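PDB 4WES: nitrogenase molybdenum-iron protein alpha chain, which forms, together with the beta chain, the molybdenum-iron component of nitrogenase, whose metal clusters reduce dinitrogen to ammonia. Local coordinates for residues A39-V44 and K385-S390; A56-V61 and H186-N191; V70-G75 and A137-Y142; A143-G148 and E175-V180; D153-A158 and V169-C174. All blocks are in the same frame, centred on the assembly; numbering follows the deposited sequence.

Contact 1: A39-V44 and K385-S390; sequences ANTRTV and KIDADS
R42 starts its side chain with CG lodged between the backbone N and the carbonyl carbon (chi1 71°) and bends again at chi3, which brings NE up to D389, whose carboxylate stands beside its own backbone N (chi1 -65°). NE of R42 donates to OD2 of D389 at 2.8 Å in a salt bridge. The two charged groups are far from coplanar, their planes 64° apart: the oxygen sits close to the guanidinium plane, while the nitrogen comes from above the carboxylate. NH2 of R42 adds a weak bond to the same OD2 at 3.3 Å. Two waters also donate to that oxygen, one shared with R42 NH2, the other with R42 N and D387 OD1. The latter oxygen rests 3.7 Å from T41 CG2. D387 closes an Asx turn, its OD2 accepting from D389 N at 2.9 Å, and thereby fixes the bend that presents D389. One water joins N40 ND2 (2.7 Å) to S390 OG, and another donates to N40 O (2.7 Å) and bonds S390 OG. The loops thus meet at the surface chiefly by charge and bound water, with D389 also packed on T72 of the beta chain; R42 would be expected to stabilise ionised D389.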
# COMPACT_ATOMS: atom_id res chain seq x y z
N ALA A 39 18.86 35.64 29.00
CA ALA A 39 18.63 35.00 27.71
C ALA A 39 19.88 35.11 26.86
O ALA A 39 20.78 35.91 27.15
CB ALA A 39 17.45 35.65 27.02
N ASN A 40 19.94 34.31 25.80
CA ASN A 40 21.06 34.38 24.86
C ASN A 40 22.40 34.18 25.52
O ASN A 40 23.38 34.85 25.20
CB ASN A 40 20.98 35.70 24.06
CG ASN A 40 21.99 35.77 22.91
OD1 ASN A 40 22.53 36.89 22.62
ND2 ASN A 40 22.25 34.69 22.28
N THR A 41 22.46 33.23 26.45
CA THR A 41 23.71 32.76 27.03
C THR A 41 23.94 31.33 26.58
O THR A 41 23.08 30.69 25.98
CB THR A 41 23.71 32.87 28.55
OG1 THR A 41 22.74 31.98 29.09
CG2 THR A 41 23.41 34.28 29.04
N ARG A 42 25.10 30.79 26.90
CA ARG A 42 25.46 29.45 26.48
C ARG A 42 24.48 28.41 27.03
O ARG A 42 23.83 28.59 28.07
CB ARG A 42 26.89 29.10 26.90
CG ARG A 42 27.07 28.89 28.39
CD ARG A 42 28.42 28.29 28.69
NE ARG A 42 29.50 29.24 28.58
CZ ARG A 42 30.75 29.01 28.96
NH1 ARG A 42 31.09 27.83 29.48
NH2 ARG A 42 31.67 29.95 28.83
N THR A 43 24.33 27.32 26.30
CA THR A 43 23.57 26.19 26.77
C THR A 43 24.36 25.47 27.85
O THR A 43 25.56 25.26 27.72
CB THR A 43 23.32 25.19 25.63
OG1 THR A 43 22.89 25.92 24.46
CG2 THR A 43 22.31 24.16 26.02
N VAL A 44 23.70 25.06 28.93
CA VAL A 44 24.37 24.20 29.91
C VAL A 44 24.62 22.82 29.29
O VAL A 44 23.68 22.19 28.81
CB VAL A 44 23.52 24.04 31.19
CG1 VAL A 44 24.21 23.11 32.15
CG2 VAL A 44 23.24 25.38 31.84
N LYS A 385 24.03 43.17 28.37
CA LYS A 385 25.44 42.89 28.58
C LYS A 385 25.95 42.02 27.46
O LYS A 385 25.35 41.04 27.12
CB LYS A 385 25.63 42.12 29.88
CG LYS A 385 25.22 42.89 31.13
CD LYS A 385 24.44 42.00 32.09
CE LYS A 385 23.43 42.82 32.88
NZ LYS A 385 22.30 41.98 33.36
N ILE A 386 27.11 42.33 26.96
CA ILE A 386 27.71 41.58 25.90
C ILE A 386 28.30 40.30 26.47
O ILE A 386 29.17 40.34 27.30
CB ILE A 386 28.84 42.39 25.26
CG1 ILE A 386 28.35 43.82 24.91
CG2 ILE A 386 29.39 41.65 24.05
CD1 ILE A 386 29.39 44.68 24.22
N ASP A 387 27.82 39.14 26.04
CA ASP A 387 28.21 37.90 26.64
C ASP A 387 29.46 37.33 25.92
O ASP A 387 29.63 37.48 24.70
CB ASP A 387 26.96 37.02 26.51
CG ASP A 387 27.20 35.64 26.91
OD1 ASP A 387 26.78 35.29 28.00
OD2 ASP A 387 27.76 34.94 26.08
N ALA A 388 30.35 36.71 26.67
CA ALA A 388 31.61 36.23 26.10
C ALA A 388 31.45 35.18 24.96
O ALA A 388 32.27 35.11 24.03
CB ALA A 388 32.49 35.67 27.20
N ASP A 389 30.41 34.37 25.05
CA ASP A 389 30.21 33.31 24.05
C ASP A 389 29.63 33.80 22.72
O ASP A 389 29.61 33.03 21.76
CB ASP A 389 29.35 32.21 24.66
CG ASP A 389 30.06 31.52 25.80
OD1 ASP A 389 31.19 31.09 25.59
OD2 ASP A 389 29.52 31.48 26.90
N SER A 390 29.20 35.06 22.66
CA SER A 390 28.74 35.65 21.39
C SER A 390 29.52 36.91 20.98
O SER A 390 29.20 37.54 19.98
CB SER A 390 27.24 35.93 21.43
OG SER A 390 26.51 34.73 21.55
O HOH W 1 24.05 34.75 20.30
O HOH W 2 25.89 34.65 24.12
O HOH W 3 27.19 32.51 27.87
O HOH W 4 31.00 32.36 29.01

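Contact 2: A56-V61 and H186-N191; sequences AGCKGV and HHIANN. With ICS (iron-sulfur-molybdenum cluster with interstitial carbon), chain F.
C58 and H186 bury the most surface between the two helices, with G57 next. C58 has SG anti to its backbone N (chi1 -175°), which brings the sulfur against helix 182-196, 3.8 Å from CB of A189 and 4.3 Å from CG2 of I188. These are apolar touches, and F172 of strand 169-172 and C174 just after it pack on the same cysteine. H186 begins by pointing off its partner, but its ring, set beside the backbone N (chi1 -57°), turns back along helix 54-63. CD2 meets O of G57 at 3.5 Å, in the ring plane and at its edge. With no side chain on G57, the two backbones come close here; the helix axes approach to 7.7 Å and are inclined at 62°. Another edge position of the imidazole is directed at the cofactor: NE2 lies 3.2 Å from sulfur S2B, again in plane. V61 stands beside it, its CG1 lying 4.1 Å from NE2 of H186. The same CG1 of V61 is 3.5 Å from S2A of the cluster. Behind the histidine, its carbonyl O takes bonds from both N and ND2 of N190, the side-chain one at 2.9 Å, and N190 ND2 also bonds S265 O. Together the helices form part of the iron-molybdenum cofactor pocket, H186 and V61 lining it while C262 and H482 bind the cluster directly.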
# COMPACT_ATOMS: atom_id res chain seq x y z
N ALA A 56 22.61 26.26 11.19
CA ALA A 56 21.17 26.15 11.01
C ALA A 56 20.55 27.52 10.84
O ALA A 56 19.76 27.76 9.94
CB ALA A 56 20.55 25.40 12.20
N GLY A 57 20.91 28.46 11.73
CA GLY A 57 20.32 29.79 11.67
C GLY A 57 20.65 30.56 10.41
O GLY A 57 19.85 31.36 9.92
N CYS A 58 21.82 30.32 9.85
CA CYS A 58 22.27 31.04 8.64
C CYS A 58 21.82 30.35 7.35
O CYS A 58 21.06 30.92 6.56
CB CYS A 58 23.79 31.13 8.69
SG CYS A 58 24.49 32.12 7.34
N LYS A 59 22.24 29.10 7.14
CA LYS A 59 21.90 28.37 5.93
C LYS A 59 20.49 27.81 5.99
O LYS A 59 19.70 27.95 5.06
CB LYS A 59 22.92 27.26 5.68
CG LYS A 59 22.87 26.58 4.32
CD LYS A 59 21.84 25.50 4.14
CE LYS A 59 22.02 24.85 2.79
NZ LYS A 59 21.05 23.76 2.50
N GLY A 60 20.19 27.09 7.08
CA GLY A 60 18.92 26.41 7.15
C GLY A 60 17.73 27.33 7.26
O GLY A 60 16.63 26.97 6.83
N VAL A 61 17.93 28.51 7.85
CA VAL A 61 16.85 29.41 8.22
C VAL A 61 16.81 30.64 7.31
O VAL A 61 15.91 30.77 6.48
CB VAL A 61 16.90 29.78 9.73
CG1 VAL A 61 15.88 30.85 10.05
CG2 VAL A 61 16.67 28.51 10.56
N HIS A 186 21.58 33.89 12.29
CA HIS A 186 20.77 34.96 11.75
C HIS A 186 21.63 36.20 11.54
O HIS A 186 21.57 36.86 10.50
CB HIS A 186 19.66 35.40 12.70
CG HIS A 186 18.70 34.34 13.13
ND1 HIS A 186 18.00 34.46 14.32
CD2 HIS A 186 18.33 33.17 12.56
CE1 HIS A 186 17.21 33.41 14.42
NE2 HIS A 186 17.40 32.61 13.40
N HIS A 187 22.41 36.53 12.57
CA HIS A 187 23.19 37.77 12.54
C HIS A 187 24.22 37.70 11.39
O HIS A 187 24.40 38.64 10.62
CB HIS A 187 23.84 37.97 13.89
CG HIS A 187 24.40 39.34 14.10
ND1 HIS A 187 24.70 39.80 15.36
CD2 HIS A 187 24.68 40.34 13.25
CE1 HIS A 187 25.16 41.04 15.28
NE2 HIS A 187 25.16 41.38 14.01
N ILE A 188 24.90 36.56 11.30
CA ILE A 188 25.90 36.35 10.26
C ILE A 188 25.24 36.45 8.88
O ILE A 188 25.80 37.10 7.95
CB ILE A 188 26.58 34.97 10.47
CG1 ILE A 188 27.45 35.02 11.73
CG2 ILE A 188 27.43 34.58 9.26
CD1 ILE A 188 27.80 33.66 12.32
N ALA A 189 24.07 35.87 8.68
CA ALA A 189 23.39 35.99 7.42
C ALA A 189 23.03 37.43 7.13
O ALA A 189 23.20 37.92 5.99
CB ALA A 189 22.14 35.12 7.39
N ASN A 190 22.46 38.12 8.11
CA ASN A 190 22.01 39.49 7.89
C ASN A 190 23.14 40.40 7.45
O ASN A 190 22.95 41.28 6.63
CB ASN A 190 21.36 40.10 9.15
CG ASN A 190 19.87 39.75 9.34
OD1 ASN A 190 19.07 40.65 9.51
ND2 ASN A 190 19.52 38.47 9.32
N ASN A 191 24.32 40.21 8.03
CA ASN A 191 25.44 41.10 7.73
C ASN A 191 25.76 41.05 6.24
O ASN A 191 25.90 42.09 5.58
CB ASN A 191 26.67 40.72 8.52
CG ASN A 191 26.58 41.09 9.97
OD1 ASN A 191 25.71 41.87 10.39
ND2 ASN A 191 27.50 40.52 10.76
FE1 ICS F . 12.16 33.66 13.26
MO1 ICS F . 12.04 26.72 13.77
FE2 ICS F . 13.66 31.48 13.56
FE3 ICS F . 11.51 31.41 11.97
FE4 ICS F . 11.23 31.62 14.61
FE5 ICS F . 11.20 29.05 14.82
FE6 ICS F . 13.59 28.91 13.72
FE7 ICS F . 11.48 28.83 12.22
CX ICS F . 12.09 30.26 13.51
S1A ICS F . 13.05 32.87 15.23
S1B ICS F . 12.96 27.86 15.59
S2A ICS F . 13.39 32.67 11.64
S2B ICS F . 15.41 30.12 13.73
S3A ICS F . 10.11 30.49 16.17
S3B ICS F . 13.33 27.58 11.97
S4A ICS F . 10.04 32.78 13.02
S4B ICS F . 9.97 27.77 13.46
S5A ICS F . 10.78 29.94 10.45

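Contact 3: V70-G75 and A137-Y142; sequences VHITHG and AAIGVY
The Y142 ring extends along strand 70-74, with CE2 3.6 Å from CB of H71 and CD2 3.4 Å from O of I72, the latter at the ring edge. With CG beside the backbone N (chi1 -60°), the ring runs back over G140, whose lack of a side chain admits the hydroxyl, and OH reaches ND1 of H71 at 2.7 Å in a hydrogen bond near the plane of the imidazole. The rings meet rim to rim, their planes at 53°. Beneath them the strands pair in parallel: I72 N bonds G140 O at 2.8 Å and I72 O receives Y142 N at 3.0 Å, the pattern continuing from V70 to H74. On the opposite face from H71 and Y142, CD1 of I72 packs on CG2 of I139 at 3.8 Å. The polar ends of T73 and H74 bond Y55 and D152 respectively, outside the pair. These two strands are the inner pair of a four-stranded parallel sheet, flanked by strands 106-107 and 169-172. Helix 54-63 packs on the H71 and Y142 side through K59 and M63, F172 adding its ring beside Y142, while helices 120-134 and 154-165 cover the I72 and V141 side.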
# COMPACT_ATOMS: atom_id res chain seq x y z
N VAL A 70 22.02 28.85 -5.56
CA VAL A 70 22.50 27.52 -5.16
C VAL A 70 23.28 27.65 -3.85
O VAL A 70 24.26 28.36 -3.78
CB VAL A 70 23.36 26.87 -6.27
CG1 VAL A 70 24.12 25.66 -5.73
CG2 VAL A 70 22.49 26.48 -7.43
N HIS A 71 22.78 26.97 -2.80
CA HIS A 71 23.37 27.05 -1.48
C HIS A 71 24.24 25.83 -1.22
O HIS A 71 23.74 24.73 -1.09
CB HIS A 71 22.26 27.14 -0.41
CG HIS A 71 21.33 28.28 -0.63
ND1 HIS A 71 21.66 29.58 -0.37
CD2 HIS A 71 20.07 28.28 -1.10
CE1 HIS A 71 20.63 30.34 -0.69
NE2 HIS A 71 19.65 29.57 -1.11
N ILE A 72 25.56 26.04 -1.20
CA ILE A 72 26.52 24.95 -1.03
C ILE A 72 27.02 24.91 0.40
O ILE A 72 27.66 25.86 0.86
CB ILE A 72 27.72 25.07 -1.99
CG1 ILE A 72 27.26 25.19 -3.46
CG2 ILE A 72 28.65 23.87 -1.79
CD1 ILE A 72 28.42 25.39 -4.44
N THR A 73 26.71 23.82 1.10
CA THR A 73 27.28 23.61 2.43
C THR A 73 28.71 23.09 2.28
O THR A 73 28.93 22.06 1.66
CB THR A 73 26.45 22.58 3.21
OG1 THR A 73 25.10 23.07 3.30
CG2 THR A 73 27.05 22.29 4.56
N HIS A 74 29.65 23.84 2.86
CA HIS A 74 31.04 23.40 2.86
C HIS A 74 31.29 22.64 4.18
O HIS A 74 31.46 23.25 5.23
CB HIS A 74 32.00 24.57 2.69
CG HIS A 74 33.42 24.14 2.55
ND1 HIS A 74 33.81 23.05 1.81
CD2 HIS A 74 34.53 24.67 3.10
CE1 HIS A 74 35.13 22.97 1.86
NE2 HIS A 74 35.59 23.94 2.63
N GLY A 75 31.20 21.31 4.12
CA GLY A 75 31.26 20.51 5.34
C GLY A 75 31.08 19.07 4.97
O GLY A 75 30.88 18.73 3.80
N ALA A 137 21.25 32.43 -10.07
CA ALA A 137 21.40 33.87 -9.89
C ALA A 137 22.64 34.21 -9.08
O ALA A 137 23.25 35.26 -9.24
CB ALA A 137 20.16 34.43 -9.24
N ALA A 138 22.98 33.32 -8.15
CA ALA A 138 24.09 33.49 -7.19
C ALA A 138 24.36 32.14 -6.58
O ALA A 138 23.52 31.24 -6.66
CB ALA A 138 23.76 34.52 -6.13
N ILE A 139 25.51 32.04 -5.94
CA ILE A 139 25.90 30.86 -5.16
C ILE A 139 26.23 31.31 -3.77
O ILE A 139 26.88 32.34 -3.57
CB ILE A 139 27.08 30.13 -5.84
CG1 ILE A 139 26.62 29.58 -7.19
CG2 ILE A 139 27.66 29.05 -4.92
CD1 ILE A 139 27.73 29.03 -8.07
N GLY A 140 25.76 30.55 -2.77
CA GLY A 140 26.19 30.75 -1.39
C GLY A 140 27.09 29.61 -0.95
O GLY A 140 26.91 28.47 -1.38
N VAL A 141 28.05 29.93 -0.08
CA VAL A 141 28.95 28.96 0.52
C VAL A 141 28.84 29.10 2.02
O VAL A 141 29.05 30.20 2.55
CB VAL A 141 30.40 29.24 0.14
CG1 VAL A 141 31.31 28.24 0.85
CG2 VAL A 141 30.57 29.19 -1.37
N TYR A 142 28.52 28.01 2.72
CA TYR A 142 28.19 28.07 4.13
C TYR A 142 29.18 27.22 4.93
O TYR A 142 29.29 26.01 4.69
CB TYR A 142 26.75 27.56 4.35
CG TYR A 142 25.78 28.41 3.58
CD1 TYR A 142 25.24 29.56 4.12
CD2 TYR A 142 25.47 28.11 2.28
CE1 TYR A 142 24.41 30.38 3.37
CE2 TYR A 142 24.68 28.92 1.49
CZ TYR A 142 24.14 30.07 2.05
OH TYR A 142 23.35 30.92 1.30

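Contact 4: A143-G148 and E175-V180; sequences ATCPVG and EGYKGV. With CLF (Fe(8)-S(7) cluster), chain H.
C145 and G176 approach each other beside the iron-sulfur cluster, and C145 coordinates the cluster. SG of C145, held beside its backbone N (chi1 -74°), binds iron FE1 at 2.3 Å, while N of G176 lies 3.6 Å from sulfur S3A. G176 brings its main chain against the cluster without a side chain between them. Packing comes next, and E175 dominates it. Its chain is bent at chi2 (85°), folding CG over the carbonyl O of T144 at 3.2 Å and setting the carboxylate carbon CD 3.5 Å from CB of A143. The ring of Y177 offers an edge to the same neighbourhood, CE2 being 3.4 Å from O of C145 and in plane with it. Polar links complete the set. A water donates to O of C145 (2.6 Å) and bonds OH of Y177 (2.7 Å), linking the tyrosine to the carbonyl of the cluster-binding cysteine. K178 NZ forms a salt bridge with OE2 of E175 at 2.8 Å, approaching from well above the carboxylate plane, and the type I turn from E175 to K178 brings these two residues together. The backbone N of E175, by contrast, is buried with no partner. The turn also places G176 beside a cluster that is shared with the beta chain and bound on this side by C53, C79 and C145, while its lysine probably keeps the buried glutamate ionised.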
# COMPACT_ATOMS: atom_id res chain seq x y z
N ALA A 143 29.89 27.85 5.86
CA ALA A 143 30.80 27.12 6.71
C ALA A 143 30.06 26.23 7.72
O ALA A 143 28.95 26.52 8.13
CB ALA A 143 31.73 28.06 7.45
N THR A 144 30.75 25.18 8.12
CA THR A 144 30.31 24.22 9.12
C THR A 144 31.45 24.04 10.13
O THR A 144 32.55 24.55 9.92
CB THR A 144 29.95 22.88 8.48
OG1 THR A 144 31.10 22.35 7.86
CG2 THR A 144 28.80 23.03 7.52
N CYS A 145 31.21 23.27 11.20
CA CYS A 145 32.19 23.09 12.27
C CYS A 145 33.67 23.02 11.87
O CYS A 145 34.47 23.73 12.48
CB CYS A 145 31.80 21.90 13.16
SG CYS A 145 30.40 22.24 14.24
N PRO A 146 34.07 22.15 10.92
CA PRO A 146 35.52 22.01 10.70
C PRO A 146 36.20 23.15 9.93
O PRO A 146 37.42 23.21 9.92
CB PRO A 146 35.65 20.73 9.90
CG PRO A 146 34.30 20.26 9.61
CD PRO A 146 33.29 21.16 10.16
N VAL A 147 35.44 23.99 9.23
CA VAL A 147 35.97 24.82 8.15
C VAL A 147 37.06 25.81 8.60
O VAL A 147 38.16 25.84 8.04
CB VAL A 147 34.81 25.57 7.46
CG1 VAL A 147 35.33 26.66 6.53
CG2 VAL A 147 33.95 24.59 6.72
N GLY A 148 36.77 26.65 9.57
CA GLY A 148 37.80 27.58 10.06
C GLY A 148 38.98 26.84 10.67
O GLY A 148 40.16 27.21 10.43
N GLU A 175 30.08 28.64 11.08
CA GLU A 175 30.48 27.43 11.79
C GLU A 175 29.59 27.19 13.00
O GLU A 175 29.29 28.10 13.75
CB GLU A 175 31.93 27.49 12.23
CG GLU A 175 32.98 27.46 11.15
CD GLU A 175 33.34 28.79 10.51
OE1 GLU A 175 34.41 28.79 9.86
OE2 GLU A 175 32.61 29.79 10.63
N GLY A 176 29.21 25.92 13.22
CA GLY A 176 28.13 25.65 14.17
C GLY A 176 28.35 26.04 15.57
O GLY A 176 27.40 26.38 16.27
N TYR A 177 29.60 26.03 16.02
CA TYR A 177 29.91 26.36 17.42
C TYR A 177 29.92 27.85 17.73
O TYR A 177 30.02 28.23 18.90
CB TYR A 177 31.26 25.79 17.82
CG TYR A 177 32.38 26.25 16.90
CD1 TYR A 177 32.94 27.50 17.03
CD2 TYR A 177 32.85 25.43 15.89
CE1 TYR A 177 33.95 27.93 16.20
CE2 TYR A 177 33.84 25.85 15.04
CZ TYR A 177 34.40 27.11 15.19
OH TYR A 177 35.39 27.49 14.33
N LYS A 178 29.76 28.69 16.70
CA LYS A 178 29.73 30.13 16.92
C LYS A 178 28.46 30.57 17.63
O LYS A 178 27.39 30.01 17.44
CB LYS A 178 29.92 30.86 15.62
CG LYS A 178 31.33 30.63 15.10
CD LYS A 178 31.65 31.40 13.85
CE LYS A 178 33.13 31.31 13.53
NZ LYS A 178 33.39 31.94 12.22
N GLY A 179 28.59 31.57 18.49
CA GLY A 179 27.51 31.93 19.34
C GLY A 179 27.07 30.76 20.21
O GLY A 179 27.89 29.95 20.65
N VAL A 180 25.78 30.71 20.49
CA VAL A 180 25.21 29.78 21.47
C VAL A 180 23.98 29.03 20.96
O VAL A 180 23.39 28.27 21.72
CB VAL A 180 24.85 30.50 22.79
CG1 VAL A 180 26.11 31.08 23.42
CG2 VAL A 180 23.84 31.60 22.61
FE1 CLF H . 28.39 21.71 13.22
FE2 CLF H . 26.52 20.09 13.58
FE3 CLF H . 25.80 22.68 12.95
FE4 CLF H . 26.94 21.00 11.15
S1 CLF H . 28.52 19.55 12.21
S2A CLF H . 26.80 21.94 14.91
S4A CLF H . 24.89 20.76 12.11
S3A CLF H . 27.62 23.18 11.58
FE5 CLF H . 26.96 17.95 9.55
FE6 CLF H . 29.90 16.48 11.06
FE7 CLF H . 27.31 15.57 10.85
FE8 CLF H . 27.43 17.51 12.70
S2B CLF H . 28.59 16.50 9.18
S3B CLF H . 28.62 15.58 12.76
S4B CLF H . 25.66 17.13 11.25
O HOH W 5 35.97 25.89 12.18

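Contact 5: D153-A158 and V169-C174; sequences DILAVA and VHAFSC
I154 meets A171 through a torsion uncommon for isoleucine, with CG1 between the backbone N and the carbonyl carbon (chi1 64°). From there the extended chain crosses to the strand: CG1 touches CB of A171 at 3.9 Å, and CD1 ends 3.5 Å from O of F172. A171 answers with its methyl alone, which nestles against the helix backbone, CB being 3.7 Å from O of I154 and 3.8 Å from CA of L155. One turn on, CB of A158 drops between two strand residues, 3.6 Å from CG1 of V169 and 4.2 Å from CB of A171. Such small groups let helix 154-158 ride close, its axis 7.6 Å from that of strand 169-172 and running almost exactly against it, at 177°. D153 starts the helix as N-cap, its OD1 accepting from N of A156 at 3.1 Å in a nearly straight bond (166°), which fixes the first turn from which I154 projects. Where the strand ends, beside this first turn, S173 is the centre of an inverse gamma turn. The helix also meets V141 and A143 of the neighbouring strand through I154, as expected for the connection of a beta-alpha-beta unit, here linking strands 138-143 and 169-172. No hydrogen bond joins helix to strand; shape and apolar burial hold them, with the polar capping kept at the helix end.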
# COMPACT_ATOMS: atom_id res chain seq x y z
N ASP A 153 39.80 29.30 3.86
CA ASP A 153 39.35 30.69 3.72
C ASP A 153 38.27 30.73 2.64
O ASP A 153 38.55 30.95 1.43
CB ASP A 153 40.51 31.62 3.42
CG ASP A 153 40.08 33.09 3.32
OD1 ASP A 153 38.88 33.36 3.29
OD2 ASP A 153 40.97 33.98 3.29
N ILE A 154 37.04 30.55 3.05
CA ILE A 154 35.95 30.46 2.09
C ILE A 154 35.64 31.81 1.46
O ILE A 154 35.13 31.90 0.34
CB ILE A 154 34.68 29.80 2.66
CG1 ILE A 154 34.07 30.63 3.81
CG2 ILE A 154 34.98 28.38 3.08
CD1 ILE A 154 32.65 30.20 4.20
N LEU A 155 35.94 32.89 2.17
CA LEU A 155 35.74 34.23 1.61
C LEU A 155 36.61 34.39 0.35
O LEU A 155 36.14 34.88 -0.69
CB LEU A 155 36.08 35.32 2.64
CG LEU A 155 35.76 36.77 2.34
CD1 LEU A 155 34.30 37.06 2.42
CD2 LEU A 155 36.48 37.70 3.30
N ALA A 156 37.88 34.01 0.46
CA ALA A 156 38.80 34.12 -0.66
C ALA A 156 38.44 33.18 -1.81
O ALA A 156 38.49 33.57 -2.99
CB ALA A 156 40.21 33.90 -0.17
N VAL A 157 38.05 31.94 -1.48
CA VAL A 157 37.61 31.02 -2.51
C VAL A 157 36.43 31.57 -3.28
O VAL A 157 36.38 31.53 -4.52
CB VAL A 157 37.28 29.62 -1.94
CG1 VAL A 157 36.72 28.72 -3.02
CG2 VAL A 157 38.50 29.00 -1.33
N ALA A 158 35.46 32.11 -2.54
CA ALA A 158 34.26 32.69 -3.17
C ALA A 158 34.60 33.85 -4.08
O ALA A 158 34.07 33.95 -5.20
CB ALA A 158 33.29 33.11 -2.09
N VAL A 169 29.07 35.24 -5.57
CA VAL A 169 29.28 34.09 -4.69
C VAL A 169 29.42 34.67 -3.30
O VAL A 169 30.31 35.48 -3.05
CB VAL A 169 30.50 33.24 -5.08
CG1 VAL A 169 30.58 32.01 -4.23
CG2 VAL A 169 30.44 32.84 -6.55
N HIS A 170 28.56 34.26 -2.39
CA HIS A 170 28.51 34.82 -1.04
C HIS A 170 28.93 33.80 -0.01
O HIS A 170 28.31 32.74 0.10
CB HIS A 170 27.11 35.30 -0.70
CG HIS A 170 26.60 36.31 -1.68
ND1 HIS A 170 27.21 37.53 -1.85
CD2 HIS A 170 25.55 36.31 -2.52
CE1 HIS A 170 26.55 38.23 -2.75
NE2 HIS A 170 25.55 37.51 -3.19
N ALA A 171 29.99 34.12 0.72
CA ALA A 171 30.48 33.26 1.80
C ALA A 171 29.89 33.65 3.15
O ALA A 171 29.78 34.83 3.48
CB ALA A 171 32.01 33.31 1.86
N PHE A 172 29.60 32.65 3.97
CA PHE A 172 29.05 32.85 5.31
C PHE A 172 29.84 32.02 6.30
O PHE A 172 29.82 30.79 6.21
CB PHE A 172 27.58 32.44 5.37
CG PHE A 172 26.69 33.22 4.44
CD1 PHE A 172 26.54 32.87 3.12
CD2 PHE A 172 25.99 34.33 4.90
CE1 PHE A 172 25.74 33.58 2.25
CE2 PHE A 172 25.17 35.06 4.04
CZ PHE A 172 25.06 34.70 2.71
N SER A 173 30.49 32.68 7.27
CA SER A 173 31.27 31.97 8.28
C SER A 173 30.39 31.63 9.46
O SER A 173 30.50 32.21 10.53
CB SER A 173 32.46 32.80 8.71
OG SER A 173 33.43 32.83 7.68
N CYS A 174 29.49 30.68 9.22
CA CYS A 174 28.48 30.22 10.18
C CYS A 174 28.80 28.86 10.78
O CYS A 174 27.93 28.04 11.03
CB CYS A 174 27.11 30.25 9.56
SG CYS A 174 26.97 29.32 8.00

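In the fold
Contacts 2 to 5 surround the parallel sheet of strands 106-107, 69-74, 138-143 and 169-172. Contacts 3 and 5 lie about 9 Å apart between centres, since strands 138-143 and 169-172 are bonded neighbours. Contact 4 follows from their ends, and T144 OG1 probably bonds H74 O of contact 3. Contact 2 packs against the sheet through C58 and K59. Along the chain, contact 3 closes before contacts 4 and 5 open, contact 5 falls between the segments of contact 4, contacts 3 to 5 between those of contact 2, and all within contact 1, which V180 joins to contact 4. The strand ends lead to the [8Fe-7S] cluster at contact 4, while helices 54-63 and 182-196 reach the iron-molybdenum cofactor.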